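Local coordinates for protein ricin B-related lectin (Polyporus squamosus, PDB 5MUA) that binds galactose through a ricin-type beta-trefoil lectin domain and carries a papain-like, calcium-binding domain whose cleft takes up the cysteine-protease inhibitor E-64, at residues B[43-48]-B[184-189]; B[252-255]-B[261-264]. All blocks are in the same frame, centred on the assembly; numbering follows the deposited sequence. Where two conformers were deposited one is given.

Contact 1: B[43-48]-B[184-189]; sequences DPLNNL and RDQISS
Gln186 and Asp43 meet across this contact largely through water, a small worked example of how two domains can touch with little direct bonding. The amide nitrogen NE2 of Gln186 gives both of its hydrogens to waters. One water lies 2.9 Å from Gln186 NE2 and donates to Asp43 OD2; the other lies 3.0 Å from Gln186 NE2 and donates to the backbone O of Asp43. Directly, Gln186 NE2 stays 3.8 Å from Asp43 OD2, the carboxylate and amide planes lying only 17° apart although the side chains cross at about a right angle. Gln186 OE1 turns back to Thr183 N, which fixes the rotation of the amide.

The carboxylate is held from its other oxygen. Asn47 ND2 donates to the anti lone pair of Asp43 OD1 at 2.9 Å, nearly straight, and Tyr10 OH bonds to the same atom.

The remaining touch is van der Waals: Leu45 CD2 lies 3.6 Å from Gln186 NE2 as the two side chains pass in opposite directions.

The loop 43-48, between strands 35-39 and 49-53 of the trefoil, thus faces the start of helix 184-194, while Leu45 also rests on Trp222 and Asn226 of helix 208-226.

Contact 2: B[252-255]-B[261-264]; sequences WFVE and TVTF
Glu255 and Thr263 cross at about a right angle, and their ends meet in a short hydrogen bond: Thr263 OG1 donates to the anti lone pair of Glu255 OE2 at 2.7 Å. The glutamate reaches it by bending at its second torsion (chi2 -70°), which folds the carboxylate back over the neighbouring strand. Its CG, placed anti to the carbonyl carbon by chi1 of -73°, lies 4.0 Å from Thr261 CG2. Arg184 NH2 forms a salt bridge to the same OE2, so hydroxyl and guanidinium share one oxygen and would favour the charged carboxylate.

The other face carries Trp252, Val254, Val262 and Phe264. Here the indole runs obliquely to Val262, with Trp252 CE3 3.9 Å from Val262 CG1. The tryptophan CG sits between its own backbone N and carbonyl carbon (chi1 62°), and the far end of the ring leads away from the partner strand towards Phe286 and helix 153-162. Phe264 meets the root of that side chain, its CD1 lying 3.9 Å from Trp252 CB.

Between the two faces, the backbones of Phe253 and Thr263 form an antiparallel hydrogen-bonded pair, with Phe253 N to Thr263 O at 2.9 Å and Thr263 N to Phe253 O at 2.8 Å. A weak bond from Glu255 N to Thr261 O follows nearer the turn. Flanking non-hydrogen-bonded pairs, Trp252 with Phe264 and Val254 with Val262, complete the regular alternation of an antiparallel beta hairpin, here the one formed by strands 246-255 and 261-266 in the papain-like domain.

Helix 184-194 joins the two contacts, whose centres are about 16 Å apart. In contact 1 its first turn faces the trefoil through Gln186; in contact 2 neighbouring residues of that turn cover the hairpin. Arg184 NH2 lies 2.9 Å from Glu255 OE2 in a salt bridge, and Ile187 CD1 packs 3.7 Å from Phe253 CD1. One helical turn thus bridges the lectin side and the protease-like sheet. Contact 1 lies away from the annotated sites. Contact 2 is nearer to them, the side chain of Trp252 being about 9 Å from that of calcium-binding Ser175, about 12 Å from a bound E64 and about 13 Å from a calcium ion, so neither contact forms the pocket itself.

Contact 1: B[43-48]-B[184-189]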
loop_
_atom_site.group_PDB
_atom_site.type_symbol
_atom_site.label_atom_id
_atom_site.label_comp_id
_atom_site.label_asym_id
_atom_site.label_seq_id
_atom_site.Cartn_x
_atom_site.Cartn_y
_atom_site.Cartn_z
ATOM N N ASP B 43 23.824 7.049 11.122
ATOM C CA ASP B 43 23.175 5.740 10.901
ATOM C C ASP B 43 22.980 5.428 9.436
ATOM O O ASP B 43 21.839 5.083 9.038
ATOM C CB ASP B 43 21.854 5.637 11.698
ATOM C CG ASP B 43 21.384 4.227 11.880
ATOM O OD1 ASP B 43 22.244 3.277 11.835
ATOM O OD2 ASP B 43 20.154 4.054 12.097
ATOM N N PRO B 44 24.032 5.561 8.620
ATOM C CA PRO B 44 23.858 5.360 7.153
ATOM C C PRO B 44 23.505 3.886 6.894
ATOM O O PRO B 44 23.979 2.994 7.580
ATOM C CB PRO B 44 25.228 5.719 6.566
ATOM C CG PRO B 44 26.121 5.429 7.675
ATOM C CD PRO B 44 25.453 5.779 8.945
ATOM N N LEU B 45 22.635 3.654 5.924
ATOM C CA LEU B 45 22.059 2.337 5.754
ATOM C C LEU B 45 23.138 1.249 5.445
ATOM O O LEU B 45 22.889 0.091 5.661
ATOM C CB LEU B 45 21.009 2.362 4.630
ATOM C CG LEU B 45 19.808 3.278 4.799
ATOM C CD1 LEU B 45 18.874 3.214 3.588
ATOM C CD2 LEU B 45 19.070 2.739 6.002
ATOM N N ASN B 46 24.284 1.669 4.888
ATOM C CA ASN B 46 25.396 0.787 4.606
ATOM C C ASN B 46 26.168 0.310 5.843
ATOM O O ASN B 46 27.199 -0.376 5.690
ATOM C CB ASN B 46 26.307 1.369 3.508
ATOM C CG ASN B 46 26.897 2.691 3.900
ATOM O OD1 ASN B 46 26.937 3.078 5.057
ATOM N ND2 ASN B 46 27.323 3.428 2.901
ATOM N N ASN B 47 25.672 0.632 7.029
ATOM C CA ASN B 47 26.145 -0.012 8.266
ATOM C C ASN B 47 25.397 -1.279 8.636
ATOM O O ASN B 47 25.628 -1.861 9.706
ATOM C CB ASN B 47 26.224 0.976 9.420
ATOM C CG ASN B 47 24.846 1.395 9.923
ATOM O OD1 ASN B 47 23.814 0.768 9.526
ATOM N ND2 ASN B 47 24.813 2.447 10.791
ATOM N N LEU B 48 24.452 -1.696 7.800
ATOM C CA LEU B 48 23.610 -2.828 8.137
ATOM C C LEU B 48 24.115 -4.074 7.478
ATOM O O LEU B 48 24.292 -4.096 6.274
ATOM C CB LEU B 48 22.178 -2.571 7.699
ATOM C CG LEU B 48 21.554 -1.337 8.375
ATOM C CD1 LEU B 48 20.274 -0.907 7.634
ATOM C CD2 LEU B 48 21.257 -1.611 9.867
ATOM N N ARG B 184 12.921 5.224 14.381
ATOM C CA ARG B 184 12.006 6.350 14.210
ATOM C C ARG B 184 12.441 7.359 13.204
ATOM O O ARG B 184 11.642 7.910 12.425
ATOM C CB ARG B 184 11.637 6.963 15.581
ATOM C CG ARG B 184 10.647 6.067 16.286
ATOM C CD ARG B 184 10.026 6.734 17.496
ATOM N NE ARG B 184 9.304 5.799 18.364
ATOM C CZ ARG B 184 8.492 6.182 19.367
ATOM N NH1 ARG B 184 8.234 7.485 19.595
ATOM N NH2 ARG B 184 7.935 5.269 20.149
ATOM N N ASP B 185 13.726 7.629 13.139
ATOM C CA ASP B 185 14.198 8.550 12.145
ATOM C C ASP B 185 13.890 8.069 10.782
ATOM O O ASP B 185 13.498 8.847 9.901
ATOM C CB ASP B 185 15.702 8.778 12.308
ATOM C CG ASP B 185 16.047 9.682 13.503
ATOM O OD1 ASP B 185 15.215 10.411 14.025
ATOM O OD2 ASP B 185 17.233 9.672 13.889
ATOM N N GLN B 186 14.053 6.761 10.570
ATOM C CA GLN B 186 13.821 6.216 9.262
ATOM C C GLN B 186 12.322 6.222 8.884
ATOM O O GLN B 186 11.988 6.645 7.773
ATOM C CB GLN B 186 14.358 4.802 9.179
ATOM C CG GLN B 186 15.905 4.762 9.156
ATOM C CD GLN B 186 16.448 3.403 9.548
ATOM O OE1 GLN B 186 15.713 2.556 10.073
ATOM N NE2 GLN B 186 17.730 3.204 9.361
ATOM N N ILE B 187 11.476 5.780 9.810
ATOM C CA ILE B 187 10.030 5.790 9.640
ATOM C C ILE B 187 9.590 7.185 9.343
ATOM O O ILE B 187 8.880 7.440 8.368
ATOM C CB ILE B 187 9.303 5.222 10.859
ATOM C CG1 ILE B 187 9.583 3.692 10.931
ATOM C CG2 ILE B 187 7.804 5.366 10.734
ATOM C CD1 ILE B 187 9.413 3.201 12.353
ATOM N N SER B 188 9.987 8.126 10.175
ATOM C CA SER B 188 9.643 9.489 9.910
ATOM C C SER B 188 10.134 10.066 8.585
ATOM O O SER B 188 9.405 10.849 7.963
ATOM C CB SER B 188 10.050 10.371 11.086
ATOM O OG SER B 188 9.204 10.060 12.160
ATOM N N SER B 189 11.327 9.705 8.124
ATOM C CA SER B 189 11.843 10.237 6.869
ATOM C C SER B 189 11.000 9.683 5.694
ATOM O O SER B 189 10.682 10.394 4.775
ATOM C CB SER B 189 13.369 9.993 6.689
ATOM O OG SER B 189 13.616 8.660 6.298
HETATM O O HOH W 1 19.438 1.562 11.042
HETATM O O HOH W 2 19.253 5.556 8.321
#

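Contact 2: B[252-255]-B[261-264]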
loop_
_atom_site.group_PDB
_atom_site.type_symbol
_atom_site.label_atom_id
_atom_site.label_comp_id
_atom_site.label_asym_id
_atom_site.label_seq_id
_atom_site.Cartn_x
_atom_site.Cartn_y
_atom_site.Cartn_z
ATOM N N TRP B 252 1.778 0.240 12.735
ATOM C CA TRP B 252 2.412 -0.221 13.934
ATOM C C TRP B 252 3.762 -0.846 13.635
ATOM O O TRP B 252 4.024 -1.318 12.509
ATOM C CB TRP B 252 1.581 -1.185 14.701
ATOM C CG TRP B 252 1.246 -2.491 13.981
ATOM C CD1 TRP B 252 0.158 -2.719 13.167
ATOM C CD2 TRP B 252 1.949 -3.737 14.063
ATOM N NE1 TRP B 252 0.179 -4.043 12.719
ATOM C CE2 TRP B 252 1.246 -4.683 13.291
ATOM C CE3 TRP B 252 3.129 -4.143 14.712
ATOM C CZ2 TRP B 252 1.709 -5.965 13.097
ATOM C CZ3 TRP B 252 3.546 -5.440 14.559
ATOM C CH2 TRP B 252 2.837 -6.340 13.780
ATOM N N PHE B 253 4.566 -0.886 14.684
ATOM C CA PHE B 253 5.948 -1.255 14.593
ATOM C C PHE B 253 6.376 -1.891 15.918
ATOM O O PHE B 253 5.648 -1.838 16.956
ATOM C CB PHE B 253 6.799 0.025 14.399
ATOM C CG PHE B 253 6.529 0.756 13.110
ATOM C CD1 PHE B 253 7.092 0.309 11.914
ATOM C CD2 PHE B 253 5.747 1.865 13.086
ATOM C CE1 PHE B 253 6.778 0.927 10.695
ATOM C CE2 PHE B 253 5.465 2.528 11.890
ATOM C CZ PHE B 253 5.991 2.061 10.698
ATOM N N VAL B 254 7.590 -2.431 15.899
ATOM C CA VAL B 254 8.261 -2.774 17.166
ATOM C C VAL B 254 9.451 -1.906 17.266
ATOM O O VAL B 254 9.925 -1.346 16.300
ATOM C CB VAL B 254 8.569 -4.284 17.369
ATOM C CG1 VAL B 254 7.333 -5.132 17.206
ATOM C CG2 VAL B 254 9.614 -4.805 16.422
ATOM N N GLU B 255 9.932 -1.752 18.497
ATOM C CA GLU B 255 10.947 -0.776 18.820
ATOM C C GLU B 255 12.298 -1.471 18.777
ATOM O O GLU B 255 12.448 -2.555 19.301
ATOM C CB GLU B 255 10.731 -0.259 20.277
ATOM C CG GLU B 255 9.538 0.680 20.473
ATOM C CD GLU B 255 9.790 2.007 19.817
ATOM O OE1 GLU B 255 10.938 2.483 19.799
ATOM O OE2 GLU B 255 8.854 2.604 19.352
ATOM N N THR B 261 7.965 -4.373 22.487
ATOM C CA THR B 261 7.054 -3.233 22.595
ATOM C C THR B 261 6.436 -2.988 21.200
ATOM O O THR B 261 7.191 -2.691 20.267
ATOM C CB THR B 261 7.822 -1.952 23.007
ATOM O OG1 THR B 261 8.490 -2.197 24.253
ATOM C CG2 THR B 261 6.919 -0.707 23.152
ATOM N N VAL B 262 5.107 -3.042 21.095
ATOM C CA VAL B 262 4.392 -2.592 19.899
ATOM C C VAL B 262 4.079 -1.088 20.012
ATOM O O VAL B 262 3.474 -0.648 20.977
ATOM C CB VAL B 262 3.162 -3.461 19.638
ATOM C CG1 VAL B 262 2.488 -2.942 18.395
ATOM C CG2 VAL B 262 3.554 -4.955 19.496
ATOM N N THR B 263 4.515 -0.305 19.045
ATOM C CA THR B 263 4.296 1.126 19.028
ATOM C C THR B 263 3.351 1.406 17.847
ATOM O O THR B 263 3.413 0.720 16.851
ATOM C CB THR B 263 5.600 1.863 18.837
ATOM O OG1 THR B 263 6.409 1.592 19.985
ATOM C CG2 THR B 263 5.396 3.373 18.872
ATOM N N PHE B 264 2.499 2.421 17.991
ATOM C CA PHE B 264 1.511 2.744 16.964
ATOM C C PHE B 264 1.880 4.059 16.320
ATOM O O PHE B 264 2.570 4.954 16.890
ATOM C CB PHE B 264 0.112 2.670 17.550
ATOM C CG PHE B 264 -0.145 1.419 18.269
ATOM C CD1 PHE B 264 -0.591 0.285 17.593
ATOM C CD2 PHE B 264 0.137 1.315 19.632
ATOM C CE1 PHE B 264 -0.810 -0.904 18.263
ATOM C CE2 PHE B 264 -0.030 0.105 20.315
ATOM C CZ PHE B 264 -0.511 -1.006 19.641
#